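PDB 6OYC: glycosylation Associate Protein 2 from Streptococcus agalactiae serotype V, which probably takes part in the glycosylation and accessory Sec export of serine-rich repeat adhesins, working within a complex with Gap1 and Gap3. Local coordinates for residues Gly154-Glu159 with Pro329-Gly334; Pro256-Asn261 with Gly281-Thr286; Ser302-Ala307 with Asp411-Ser416; Gly334-Gly339 with Phe396-Val401; Gln403-Glu408 with Thr415-Gln420. All coordinates share one frame; numbering follows the deposited sequence.

Contacts 1, 3, 4 and 5 gather on one side of the chain's centre, with centres 11 to 14 Å apart, while contact 2 lies closer to the middle. Along the chain, contact 2 is nested inside the loop closed by contact 1, and contact 4 inside that of contact 3. Contacts 1 and 2 tie the antiparallel sheet containing strands 157-165 and 251-262 to the part of the chain built on the mixed sheet, which has the look of an alpha/beta hydrolase. Contacts 1 and 4 share G334, and contacts 3 and 5 share T415 and S416. Helix 416-424 borders contacts 1 and 4 and supplies residues to contacts 3 and 5.

Contact 1. Residues Gly154-Glu159 with Pro329-Gly334; sequences GNNYLE and PRLQGG
L331 pushes its CD2 methyl into the angle between the side chains of N156 and Y157. The methyl lies 3.6 Å from N156 CB and is equally close to the flat amide, since N156 OD1 is also 3.6 Å from L331 CD2. Asparagine and leucine cross at about a right angle. The amide nitrogen reaches further along the loop, with N156 ND2 3.5 Å from L331 C, a packing approach; its hydrogen bond goes instead to Q136. Beside it, Y157 CE1 touches L331 CD2 at 3.7 Å, the ring presenting itself obliquely. L331 turns CG anti to its carbonyl carbon (chi1 -67°), which swings CD2 toward both partners although its CB does not aim at them. The leucine itself has a positive phi of 61°, in a loop closed by G334 N bonding R330 O at 2.9 Å. Y157 OH bonds E191 and H282, and L331 O is held by K134 and Q136, all outside the contact. Y157 begins to lead into strand 157-165, which pairs with strands 149-153 and 251-262, whereas L331 belongs to the loop between strand 323-327 and helix 341-358. Helix 416-424 packs against both partners, with D418 beside N156 and L331, and I419 and L422 against the leucine.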
# COMPACT_ATOMS: atom_id res chain seq x y z
N GLY B 154 10.63 -22.09 5.84
CA GLY B 154 9.22 -21.93 5.73
C GLY B 154 8.78 -21.67 4.30
O GLY B 154 9.47 -21.96 3.31
N ASN B 155 7.60 -21.08 4.19
CA ASN B 155 6.94 -21.00 2.90
C ASN B 155 7.41 -19.83 2.05
O ASN B 155 7.03 -19.77 0.88
CB ASN B 155 5.43 -20.91 3.08
CG ASN B 155 4.70 -21.72 2.05
OD1 ASN B 155 5.08 -22.87 1.79
ND2 ASN B 155 3.67 -21.15 1.45
N ASN B 156 8.22 -18.93 2.58
CA ASN B 156 8.45 -17.69 1.85
C ASN B 156 9.92 -17.34 1.61
O ASN B 156 10.19 -16.30 0.99
CB ASN B 156 7.75 -16.53 2.57
CG ASN B 156 6.24 -16.77 2.70
OD1 ASN B 156 5.76 -17.21 3.76
ND2 ASN B 156 5.49 -16.49 1.62
N TYR B 157 10.86 -18.16 2.05
CA TYR B 157 12.27 -17.87 1.84
C TYR B 157 13.03 -19.11 1.38
O TYR B 157 12.85 -20.20 1.93
CB TYR B 157 12.89 -17.27 3.09
CG TYR B 157 12.27 -15.93 3.37
CD1 TYR B 157 11.12 -15.82 4.16
CD2 TYR B 157 12.78 -14.77 2.80
CE1 TYR B 157 10.53 -14.58 4.39
CE2 TYR B 157 12.20 -13.54 3.02
CZ TYR B 157 11.07 -13.45 3.82
OH TYR B 157 10.49 -12.22 4.04
N LEU B 158 13.86 -18.92 0.36
CA LEU B 158 14.74 -19.94 -0.18
C LEU B 158 16.17 -19.48 -0.02
O LEU B 158 16.51 -18.33 -0.34
CB LEU B 158 14.43 -20.24 -1.65
CG LEU B 158 15.50 -21.01 -2.43
CD1 LEU B 158 15.80 -22.36 -1.79
CD2 LEU B 158 15.06 -21.19 -3.89
N GLU B 159 17.01 -20.38 0.49
CA GLU B 159 18.39 -20.09 0.84
C GLU B 159 19.29 -21.00 0.03
O GLU B 159 19.16 -22.23 0.10
CB GLU B 159 18.59 -20.30 2.34
CG GLU B 159 19.79 -19.63 2.94
CD GLU B 159 19.85 -19.84 4.44
OE1 GLU B 159 18.95 -20.52 4.98
OE2 GLU B 159 20.80 -19.32 5.07
N PRO B 329 2.42 -6.03 2.55
CA PRO B 329 2.39 -7.01 1.46
C PRO B 329 3.30 -8.22 1.64
O PRO B 329 3.48 -8.96 0.68
CB PRO B 329 2.87 -6.17 0.27
CG PRO B 329 3.93 -5.27 0.89
CD PRO B 329 3.35 -4.92 2.28
N ARG B 330 3.89 -8.42 2.82
CA ARG B 330 4.89 -9.47 2.98
C ARG B 330 4.25 -10.85 3.10
O ARG B 330 3.04 -10.99 3.35
CB ARG B 330 5.76 -9.18 4.22
CG ARG B 330 6.54 -7.86 4.11
CD ARG B 330 7.16 -7.45 5.44
NE ARG B 330 6.13 -7.24 6.47
CZ ARG B 330 6.36 -7.23 7.78
NH1 ARG B 330 7.59 -7.40 8.25
NH2 ARG B 330 5.36 -7.05 8.63
N LEU B 331 5.07 -11.87 2.89
CA LEU B 331 4.72 -13.29 3.13
C LEU B 331 3.54 -13.67 2.22
O LEU B 331 3.55 -13.31 1.03
CB LEU B 331 4.46 -13.50 4.59
CG LEU B 331 5.66 -13.37 5.52
CD1 LEU B 331 5.36 -14.02 6.86
CD2 LEU B 331 6.91 -13.96 4.88
N GLN B 332 2.54 -14.39 2.74
CA GLN B 332 1.37 -14.73 1.93
C GLN B 332 0.42 -13.54 1.78
O GLN B 332 0.09 -13.13 0.66
CB GLN B 332 0.61 -15.92 2.52
CG GLN B 332 -0.44 -16.47 1.55
CD GLN B 332 -1.43 -17.46 2.18
OE1 GLN B 332 -1.30 -17.84 3.34
NE2 GLN B 332 -2.42 -17.88 1.40
N GLY B 333 -0.06 -12.99 2.89
CA GLY B 333 -1.04 -11.92 2.81
C GLY B 333 -0.86 -10.85 3.87
O GLY B 333 -1.82 -10.17 4.24
N GLY B 334 0.36 -10.71 4.37
CA GLY B 334 0.67 -9.75 5.41
C GLY B 334 1.35 -10.45 6.56
O GLY B 334 1.21 -11.65 6.76

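Contact 2. Residues Pro256-Asn261 with Gly281-Thr286; sequences PLHRRN and GHEFMT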
# COMPACT_ATOMS: atom_id res chain seq x y z
N PRO B 256 9.66 -13.50 -1.54
CA PRO B 256 8.68 -13.34 -2.61
C PRO B 256 9.18 -12.40 -3.69
O PRO B 256 9.90 -11.43 -3.42
CB PRO B 256 7.45 -12.75 -1.90
CG PRO B 256 7.68 -13.00 -0.43
CD PRO B 256 9.16 -12.98 -0.25
N LEU B 257 8.78 -12.68 -4.93
CA LEU B 257 8.91 -11.74 -6.03
C LEU B 257 7.55 -11.07 -6.22
O LEU B 257 6.57 -11.73 -6.58
CB LEU B 257 9.36 -12.46 -7.31
CG LEU B 257 9.16 -11.70 -8.62
CD1 LEU B 257 10.05 -10.45 -8.64
CD2 LEU B 257 9.47 -12.59 -9.83
N HIS B 258 7.50 -9.76 -5.95
CA HIS B 258 6.27 -8.98 -6.09
C HIS B 258 6.14 -8.46 -7.51
O HIS B 258 7.12 -7.99 -8.09
CB HIS B 258 6.27 -7.78 -5.15
CG HIS B 258 6.41 -8.13 -3.70
ND1 HIS B 258 5.33 -8.23 -2.86
CD2 HIS B 258 7.50 -8.39 -2.95
CE1 HIS B 258 5.75 -8.54 -1.65
NE2 HIS B 258 7.07 -8.63 -1.67
N ARG B 259 4.92 -8.48 -8.02
CA ARG B 259 4.61 -7.78 -9.27
C ARG B 259 3.36 -6.94 -9.08
O ARG B 259 2.38 -7.40 -8.49
CB ARG B 259 4.45 -8.78 -10.42
CG ARG B 259 3.25 -9.72 -10.31
CD ARG B 259 2.17 -9.22 -11.22
NE ARG B 259 1.11 -10.20 -11.39
CZ ARG B 259 -0.07 -9.93 -11.94
NH1 ARG B 259 -0.34 -8.70 -12.37
NH2 ARG B 259 -0.97 -10.88 -12.06
N ARG B 260 3.39 -5.70 -9.58
CA ARG B 260 2.36 -4.71 -9.29
C ARG B 260 2.00 -3.91 -10.53
O ARG B 260 2.85 -3.66 -11.40
CB ARG B 260 2.81 -3.74 -8.17
CG ARG B 260 3.00 -4.42 -6.82
CD ARG B 260 3.82 -3.59 -5.81
NE ARG B 260 4.12 -4.40 -4.63
CZ ARG B 260 5.24 -4.29 -3.93
NH1 ARG B 260 6.16 -3.39 -4.27
NH2 ARG B 260 5.43 -5.06 -2.87
N ASN B 261 0.74 -3.49 -10.61
CA ASN B 261 0.37 -2.43 -11.55
C ASN B 261 1.02 -1.14 -11.06
O ASN B 261 0.73 -0.67 -9.95
CB ASN B 261 -1.14 -2.27 -11.65
CG ASN B 261 -1.86 -3.50 -12.22
OD1 ASN B 261 -1.25 -4.52 -12.57
ND2 ASN B 261 -3.19 -3.40 -12.29
N GLY B 281 14.44 -5.40 2.82
CA GLY B 281 13.45 -5.44 1.76
C GLY B 281 12.04 -5.73 2.21
O GLY B 281 11.21 -6.13 1.39
N HIS B 282 11.75 -5.55 3.49
CA HIS B 282 10.39 -5.65 4.00
C HIS B 282 9.69 -4.32 3.77
O HIS B 282 10.20 -3.27 4.17
CB HIS B 282 10.39 -5.99 5.48
CG HIS B 282 10.57 -7.45 5.76
ND1 HIS B 282 10.42 -7.99 7.01
CD2 HIS B 282 10.90 -8.47 4.93
CE1 HIS B 282 10.64 -9.29 6.95
NE2 HIS B 282 10.94 -9.61 5.70
N GLU B 283 8.52 -4.36 3.13
CA GLU B 283 7.78 -3.16 2.77
C GLU B 283 6.51 -3.02 3.59
O GLU B 283 5.95 -4.01 4.08
CB GLU B 283 7.38 -3.16 1.29
CG GLU B 283 8.50 -3.53 0.31
CD GLU B 283 7.96 -3.93 -1.06
OE1 GLU B 283 8.06 -3.15 -2.03
OE2 GLU B 283 7.43 -5.05 -1.17
N PHE B 284 6.08 -1.77 3.73
CA PHE B 284 4.68 -1.43 3.94
C PHE B 284 4.38 -0.23 3.05
O PHE B 284 5.28 0.48 2.60
CB PHE B 284 4.33 -1.12 5.42
CG PHE B 284 5.04 0.09 6.01
CD1 PHE B 284 6.32 -0.02 6.56
CD2 PHE B 284 4.40 1.34 6.06
CE1 PHE B 284 6.95 1.09 7.12
CE2 PHE B 284 5.03 2.45 6.63
CZ PHE B 284 6.30 2.33 7.15
N MET B 285 3.10 -0.03 2.79
CA MET B 285 2.67 1.11 1.98
C MET B 285 1.67 1.94 2.75
O MET B 285 0.95 1.44 3.63
CB MET B 285 2.07 0.65 0.65
CG MET B 285 3.13 0.16 -0.31
SD MET B 285 3.66 -1.49 0.11
CE MET B 285 4.66 -1.86 -1.35
N THR B 286 1.60 3.22 2.41
CA THR B 286 0.65 4.12 3.05
C THR B 286 -0.06 4.94 1.99
O THR B 286 0.52 5.29 0.96
CB THR B 286 1.34 5.05 4.08
OG1 THR B 286 2.34 5.84 3.41
CG2 THR B 286 2.01 4.25 5.19
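R260 grips E283 end-on, giving one nitrogen to each carboxylate oxygen. R260 NH2 bonds E283 OE2 at 2.6 Å and nearly straight (165°), and R260 NH1 bonds E283 OE1 at 2.9 Å. Both oxygens are met on their syn sides, though the guanidinium and carboxylate planes are twisted 37° apart. The guanidinium is also sandwiched: M285 CE rests over one face, 3.6 Å from R260 CZ, and H258 CB lies over the opposite one. Extended from CG to NE, the arginine chain bridges the gap between the strands. E283 OE2 lies in addition over one face of the H258 ring, 3.6 Å from H258 NE2. In the next shell E308 takes R260 NE and H258 ND1, R275 NE binds E283 OE1, and E191 bonds H258 NE2. With carboxylates at both ring nitrogens, the buried histidine may favour its charged form. Strands 256-261 and 283-286 run roughly parallel, at 23° and with axes 12.4 Å apart, yet belong to different sheets. The result is a buried charge network at a sheet-to-sheet interface, joining the antiparallel sheet to the outer strands of the mixed sheet of the alpha/beta-hydrolase-like fold.

Contact 3. Residues Ser302-Ala307 with Asp411-Ser416; sequences SGFRSA and DGFATS
F413 points its ring edge at the face of F304 in a T-shaped stack, the centroids 4.9 Å apart and the planes at 71°. F413 CE1 stands over the centre of the F304 ring, while F413 CZ is offset toward one side, 3.5 Å from F304 CD2. The two side chains come from opposite directions. F304 holds CG trans to the backbone nitrogen (chi1 175°), stretching the ring out of its loop toward the partner; F413 does the same, and this brings its ring end close although its CB is not aimed that way. T415 adds a third surface. Its CG2 methyl meets F304 obliquely, 3.7 Å from F304 CE2, and at the same time lies over one face of the F413 ring, so a single methyl fills the corner of the T. A type I turn from F413 to S416 keeps the phenylalanine and the threonine together. F413 O accepts S416 N at 3.1 Å and S416 OG at 3.0 Å, from opposite faces of its carbonyl plane. Within the other loop, R305 NE bonds A307 O at 2.8 Å and helps shape the chain behind F304. Q332 touches both F304 and T415, and Y463 packs on F413. Since the two loops meet through carbon atoms alone, their direct cohesion probably rests on aromatic and methyl packing, with the polar bonds serving to set the shape of each loop.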
# COMPACT_ATOMS: atom_id res chain seq x y z
N SER B 302 -4.86 -2.31 6.96
CA SER B 302 -5.50 -3.32 6.14
C SER B 302 -5.42 -4.68 6.81
O SER B 302 -4.44 -5.01 7.49
CB SER B 302 -4.85 -3.39 4.75
OG SER B 302 -5.03 -2.19 4.03
N GLY B 303 -6.47 -5.48 6.62
CA GLY B 303 -6.45 -6.86 7.05
C GLY B 303 -5.54 -7.73 6.17
O GLY B 303 -4.86 -7.28 5.26
N PHE B 304 -5.55 -9.03 6.48
CA PHE B 304 -4.79 -10.01 5.72
C PHE B 304 -5.39 -10.18 4.33
O PHE B 304 -6.61 -10.28 4.19
CB PHE B 304 -4.80 -11.34 6.49
CG PHE B 304 -4.15 -12.49 5.76
CD1 PHE B 304 -4.84 -13.22 4.80
CD2 PHE B 304 -2.85 -12.87 6.07
CE1 PHE B 304 -4.25 -14.28 4.14
CE2 PHE B 304 -2.24 -13.94 5.42
CZ PHE B 304 -2.95 -14.65 4.45
N ARG B 305 -4.54 -10.21 3.30
CA ARG B 305 -5.01 -10.37 1.92
C ARG B 305 -3.84 -10.78 1.01
O ARG B 305 -2.82 -10.09 0.97
CB ARG B 305 -5.66 -9.06 1.40
CG ARG B 305 -4.80 -7.76 1.56
CD ARG B 305 -5.49 -6.46 1.04
NE ARG B 305 -5.54 -6.32 -0.43
CZ ARG B 305 -6.46 -5.60 -1.09
NH1 ARG B 305 -7.43 -4.98 -0.43
NH2 ARG B 305 -6.44 -5.52 -2.42
N SER B 306 -4.02 -11.88 0.27
CA SER B 306 -2.99 -12.34 -0.67
C SER B 306 -2.79 -11.33 -1.80
O SER B 306 -1.66 -11.04 -2.18
CB SER B 306 -3.37 -13.70 -1.26
OG SER B 306 -3.73 -14.61 -0.23
N ALA B 307 -3.88 -10.83 -2.37
CA ALA B 307 -3.78 -9.80 -3.39
C ALA B 307 -3.32 -8.50 -2.73
O ALA B 307 -3.86 -8.10 -1.70
CB ALA B 307 -5.11 -9.60 -4.09
N ASP B 411 -9.85 -25.80 9.57
CA ASP B 411 -9.56 -24.62 8.76
C ASP B 411 -8.60 -23.72 9.56
O ASP B 411 -9.04 -22.86 10.32
CB ASP B 411 -10.82 -23.88 8.36
CG ASP B 411 -11.72 -23.57 9.54
OD1 ASP B 411 -12.65 -22.75 9.38
OD2 ASP B 411 -11.50 -24.15 10.62
N GLY B 412 -7.30 -23.94 9.37
CA GLY B 412 -6.30 -23.20 10.12
C GLY B 412 -5.93 -21.89 9.46
O GLY B 412 -6.48 -21.48 8.44
N PHE B 413 -4.97 -21.21 10.08
CA PHE B 413 -4.34 -20.01 9.54
C PHE B 413 -2.84 -20.29 9.45
O PHE B 413 -2.04 -19.73 10.22
CB PHE B 413 -4.66 -18.79 10.42
CG PHE B 413 -4.26 -17.48 9.80
CD1 PHE B 413 -4.82 -17.06 8.61
CD2 PHE B 413 -3.32 -16.67 10.43
CE1 PHE B 413 -4.46 -15.85 8.05
CE2 PHE B 413 -2.96 -15.46 9.87
CZ PHE B 413 -3.53 -15.05 8.68
N ALA B 414 -2.46 -21.15 8.49
CA ALA B 414 -1.15 -21.79 8.54
C ALA B 414 -0.00 -20.78 8.40
O ALA B 414 1.07 -20.97 8.99
CB ALA B 414 -1.08 -22.86 7.46
N THR B 415 -0.21 -19.69 7.64
CA THR B 415 0.82 -18.66 7.46
C THR B 415 1.34 -18.08 8.77
O THR B 415 2.37 -17.39 8.78
CB THR B 415 0.30 -17.52 6.58
OG1 THR B 415 1.33 -16.55 6.37
CG2 THR B 415 -0.90 -16.83 7.26
N SER B 416 0.64 -18.30 9.88
CA SER B 416 1.12 -17.79 11.16
C SER B 416 2.45 -18.42 11.53
O SER B 416 3.26 -17.81 12.24
CB SER B 416 0.09 -18.05 12.27
OG SER B 416 -0.16 -19.43 12.48

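Contact 4. Residues Gly334-Gly339 with Phe396-Val401; sequences GAFYIG and FNLGTV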
# COMPACT_ATOMS: atom_id res chain seq x y z
N GLY B 334 0.36 -10.71 4.37
CA GLY B 334 0.67 -9.75 5.41
C GLY B 334 1.35 -10.45 6.56
O GLY B 334 1.21 -11.65 6.76
N ALA B 335 2.12 -9.67 7.34
CA ALA B 335 2.82 -10.21 8.50
C ALA B 335 2.59 -9.32 9.72
O ALA B 335 3.48 -9.14 10.56
CB ALA B 335 4.31 -10.38 8.21
N PHE B 336 1.39 -8.73 9.83
CA PHE B 336 0.92 -8.12 11.07
C PHE B 336 1.76 -6.90 11.47
O PHE B 336 1.91 -6.60 12.66
CB PHE B 336 0.89 -9.16 12.20
CG PHE B 336 -0.25 -10.14 12.08
CD1 PHE B 336 -0.28 -11.07 11.07
CD2 PHE B 336 -1.33 -10.08 12.95
CE1 PHE B 336 -1.36 -11.94 10.93
CE2 PHE B 336 -2.39 -10.95 12.83
CZ PHE B 336 -2.41 -11.88 11.82
N TYR B 337 2.32 -6.18 10.49
CA TYR B 337 2.97 -4.88 10.68
C TYR B 337 4.13 -4.93 11.67
O TYR B 337 4.55 -3.89 12.19
CB TYR B 337 1.95 -3.81 11.09
CG TYR B 337 0.83 -3.75 10.09
CD1 TYR B 337 0.94 -2.98 8.94
CD2 TYR B 337 -0.32 -4.54 10.25
CE1 TYR B 337 -0.09 -2.96 7.99
CE2 TYR B 337 -1.35 -4.50 9.32
CZ TYR B 337 -1.23 -3.72 8.19
OH TYR B 337 -2.24 -3.70 7.25
N ILE B 338 4.69 -6.11 11.93
CA ILE B 338 5.85 -6.20 12.81
C ILE B 338 7.04 -6.72 12.01
O ILE B 338 6.91 -7.30 10.94
CB ILE B 338 5.58 -7.08 14.04
CG1 ILE B 338 5.06 -8.45 13.64
CG2 ILE B 338 4.57 -6.39 14.97
CD1 ILE B 338 5.06 -9.43 14.77
N GLY B 339 8.22 -6.47 12.56
CA GLY B 339 9.45 -6.84 11.90
C GLY B 339 10.62 -6.13 12.56
O GLY B 339 10.64 -6.01 13.78
N PHE B 396 -3.94 -10.59 19.12
CA PHE B 396 -2.78 -10.06 19.82
C PHE B 396 -1.74 -11.11 20.16
O PHE B 396 -0.58 -10.76 20.39
CB PHE B 396 -3.17 -9.37 21.15
CG PHE B 396 -4.22 -8.29 21.03
CD1 PHE B 396 -4.30 -7.49 19.89
CD2 PHE B 396 -5.10 -8.05 22.08
CE1 PHE B 396 -5.27 -6.48 19.80
CE2 PHE B 396 -6.06 -7.05 22.00
CZ PHE B 396 -6.15 -6.26 20.86
N ASN B 397 -2.13 -12.38 20.23
CA ASN B 397 -1.24 -13.44 20.69
C ASN B 397 -0.88 -14.28 19.47
O ASN B 397 -1.50 -15.31 19.19
CB ASN B 397 -1.90 -14.25 21.80
CG ASN B 397 -2.34 -13.37 22.97
OD1 ASN B 397 -1.51 -12.85 23.73
ND2 ASN B 397 -3.65 -13.18 23.11
N LEU B 398 0.13 -13.83 18.72
CA LEU B 398 0.47 -14.49 17.47
C LEU B 398 1.08 -15.86 17.72
O LEU B 398 0.73 -16.84 17.04
CB LEU B 398 1.42 -13.61 16.65
CG LEU B 398 0.69 -12.64 15.72
CD1 LEU B 398 1.68 -11.82 14.91
CD2 LEU B 398 -0.27 -13.40 14.83
N GLY B 399 2.00 -15.96 18.69
CA GLY B 399 2.51 -17.26 19.09
C GLY B 399 1.43 -18.25 19.48
O GLY B 399 1.55 -19.45 19.21
N THR B 400 0.34 -17.76 20.08
CA THR B 400 -0.82 -18.60 20.36
C THR B 400 -1.53 -19.00 19.07
O THR B 400 -1.94 -20.16 18.91
CB THR B 400 -1.78 -17.89 21.31
OG1 THR B 400 -1.18 -17.79 22.61
CG2 THR B 400 -3.12 -18.62 21.40
N VAL B 401 -1.71 -18.05 18.14
CA VAL B 401 -2.29 -18.39 16.84
C VAL B 401 -1.45 -19.47 16.16
O VAL B 401 -1.98 -20.40 15.55
CB VAL B 401 -2.42 -17.14 15.96
CG1 VAL B 401 -2.94 -17.50 14.56
CG2 VAL B 401 -3.32 -16.10 16.65
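F336 lies against L398 along much of its length. F336 CB starts the contact, 3.9 Å from L398 CD1, and F336 CG continues it at 3.8 Å from the same methyl. F336 CD2 is shared, 4.0 Å from both L398 CD1 and L398 CD2. Further out the other branch takes over: F336 CE2 is 3.8 Å from L398 CD2, and F336 CZ stays near that methyl too. L398 CD2 therefore sits over one face of the ring in a CH-pi contact, 3.9 Å from the F336 centroid and only 14° off the ring normal. The far edge turns to other partners, F336 CD1 to I419 and F336 CE1 to F413. F336 has a positive phi (65°) in the type I' turn from A335 to I338, and its CB points toward L398. This turn precedes helix 341-358, and L398 opens helix 398-403, after strand 388-392 of the mixed sheet; both flank helix 372-381, which begins at what looks like the nucleophile elbow of an alpha/beta-hydrolase-like fold, and M372 of that helix packs on F336. I338 joins from the other end of the turn. Its CG1 lies between the backbone nitrogen and the carbonyl carbon (chi1 53°), and the side chain meets L398 tip to tip, I338 CD1 to L398 CD1 at 4.1 Å. Y375 touches both aliphatic side chains. Ahead of the helix, N397 O accepts V401 N, while the N397 amide bonds W440 and D470.

Contact 5. Residues Gln403-Glu408 with Thr415-Gln420; sequences QRERLE and TSLDIQ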
# COMPACT_ATOMS: atom_id res chain seq x y z
N GLN B 403 0.52 -21.85 17.64
CA GLN B 403 0.28 -23.14 18.28
C GLN B 403 -1.07 -23.74 17.90
O GLN B 403 -1.20 -24.96 17.84
CB GLN B 403 0.38 -22.98 19.79
CG GLN B 403 1.75 -22.56 20.24
CD GLN B 403 2.76 -23.68 20.07
OE1 GLN B 403 2.37 -24.84 19.96
NE2 GLN B 403 4.04 -23.34 20.04
N ARG B 404 -2.06 -22.91 17.61
CA ARG B 404 -3.33 -23.44 17.13
C ARG B 404 -3.17 -24.32 15.89
O ARG B 404 -4.11 -25.05 15.54
CB ARG B 404 -4.28 -22.26 16.85
CG ARG B 404 -5.70 -22.63 16.47
CD ARG B 404 -6.07 -21.93 15.18
NE ARG B 404 -7.33 -22.40 14.61
CZ ARG B 404 -7.46 -23.50 13.87
NH1 ARG B 404 -6.40 -24.27 13.63
NH2 ARG B 404 -8.65 -23.84 13.39
N GLU B 405 -2.01 -24.30 15.23
CA GLU B 405 -1.80 -25.14 14.06
C GLU B 405 -1.43 -26.57 14.43
O GLU B 405 -1.56 -27.46 13.58
CB GLU B 405 -0.73 -24.53 13.14
CG GLU B 405 -1.10 -23.16 12.54
CD GLU B 405 -2.38 -23.22 11.69
OE1 GLU B 405 -2.45 -24.08 10.78
OE2 GLU B 405 -3.30 -22.41 11.94
N ARG B 406 -0.98 -26.82 15.66
CA ARG B 406 -0.77 -28.21 16.06
C ARG B 406 -2.09 -28.97 16.19
O ARG B 406 -2.07 -30.20 16.25
CB ARG B 406 0.03 -28.29 17.38
CG ARG B 406 -0.80 -28.18 18.66
CD ARG B 406 -0.21 -27.15 19.64
NE ARG B 406 -0.71 -27.29 21.01
CZ ARG B 406 -1.80 -26.68 21.49
NH1 ARG B 406 -2.52 -25.89 20.71
NH2 ARG B 406 -2.16 -26.87 22.74
N LEU B 407 -3.22 -28.28 16.16
CA LEU B 407 -4.53 -28.89 16.36
C LEU B 407 -5.12 -29.35 15.03
O LEU B 407 -4.81 -28.82 13.97
CB LEU B 407 -5.49 -27.92 17.04
CG LEU B 407 -4.97 -27.22 18.30
CD1 LEU B 407 -5.92 -26.13 18.78
CD2 LEU B 407 -4.67 -28.23 19.41
N GLU B 408 -5.99 -30.35 15.12
CA GLU B 408 -6.68 -30.90 13.95
C GLU B 408 -8.04 -30.25 13.76
O GLU B 408 -9.07 -30.91 13.65
CB GLU B 408 -6.80 -32.42 14.09
CG GLU B 408 -7.23 -33.19 12.82
CD GLU B 408 -6.29 -33.01 11.62
OE1 GLU B 408 -6.31 -31.93 11.00
OE2 GLU B 408 -5.54 -33.96 11.30
N THR B 415 -0.21 -19.69 7.64
CA THR B 415 0.82 -18.66 7.46
C THR B 415 1.34 -18.08 8.77
O THR B 415 2.37 -17.39 8.78
CB THR B 415 0.30 -17.52 6.58
OG1 THR B 415 1.33 -16.55 6.37
CG2 THR B 415 -0.90 -16.83 7.26
N SER B 416 0.64 -18.30 9.88
CA SER B 416 1.12 -17.79 11.16
C SER B 416 2.45 -18.42 11.53
O SER B 416 3.26 -17.81 12.24
CB SER B 416 0.09 -18.05 12.27
OG SER B 416 -0.16 -19.43 12.48
N LEU B 417 2.70 -19.65 11.06
CA LEU B 417 4.00 -20.28 11.30
C LEU B 417 5.11 -19.50 10.62
O LEU B 417 6.18 -19.30 11.21
CB LEU B 417 3.97 -21.73 10.80
CG LEU B 417 2.84 -22.60 11.37
CD1 LEU B 417 3.04 -24.07 11.04
CD2 LEU B 417 2.74 -22.41 12.88
N ASP B 418 4.87 -19.04 9.40
CA ASP B 418 5.86 -18.20 8.73
C ASP B 418 6.02 -16.86 9.44
O ASP B 418 7.13 -16.32 9.51
CB ASP B 418 5.47 -18.00 7.27
CG ASP B 418 5.50 -19.30 6.50
OD1 ASP B 418 6.51 -20.05 6.60
OD2 ASP B 418 4.50 -19.59 5.80
N ILE B 419 4.93 -16.33 9.99
CA ILE B 419 5.03 -15.09 10.75
C ILE B 419 5.87 -15.28 12.00
O ILE B 419 6.67 -14.40 12.36
CB ILE B 419 3.62 -14.56 11.06
CG1 ILE B 419 2.86 -14.33 9.75
CG2 ILE B 419 3.71 -13.27 11.86
CD1 ILE B 419 1.41 -13.89 9.92
N GLN B 420 5.73 -16.42 12.69
CA GLN B 420 6.60 -16.68 13.83
C GLN B 420 8.05 -16.87 13.39
O GLN B 420 8.98 -16.40 14.06
CB GLN B 420 6.14 -17.90 14.63
CG GLN B 420 7.03 -18.13 15.86
CD GLN B 420 6.44 -19.08 16.89
OE1 GLN B 420 5.24 -19.04 17.18
NE2 GLN B 420 7.29 -19.95 17.45
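Q403 O, at the base of the turn that carries E405 up to S416 and L417, is gripped by two groups of R406. The backbone R406 N bonds it at 2.9 Å, and the side chain folds back so that R406 NH1 reaches Q403 O at 3.3 Å from the opposite face of its plane. That second bond is straight at hydrogen (163°) but comes from well above the carbonyl plane, away from the lone pairs. A weak bond from L407 N to R404 O follows, and residues 404-406 keep helical angles without regular bonding. From this frayed turn E405 reaches across. Its CB points toward the helix, and with CG anti to the carbonyl carbon (chi1 -64°) CG is laid against L417 and S416: E405 CG is 3.9 Å from L417 CD2, and E405 CB is 4.1 Å from the same methyl, the two side chains crossing at a slant. The same E405 CG also lies 3.8 Å from S416 OG, whose hydrogen bond goes to F413 O. A bend at chi2 (-59°) brings the carboxylate to the loop just ahead of helix 416-424, where E405 OE2 accepts the backbone N of F413. R404 NH1 is a long 4.0 Å from E405 OE2, out of the guanidinium plane, so that only charge acts there. Beyond, Q403 NE2 and Q420 OE1 both bond S432 of helix 429-444. Here the irregular turn that follows helix 398-403 packs against the first turn of helix 416-424, a helix-loop-helix within the helical region between strands 388-392 and 452-458, a place where alpha/beta hydrolases often carry insertions.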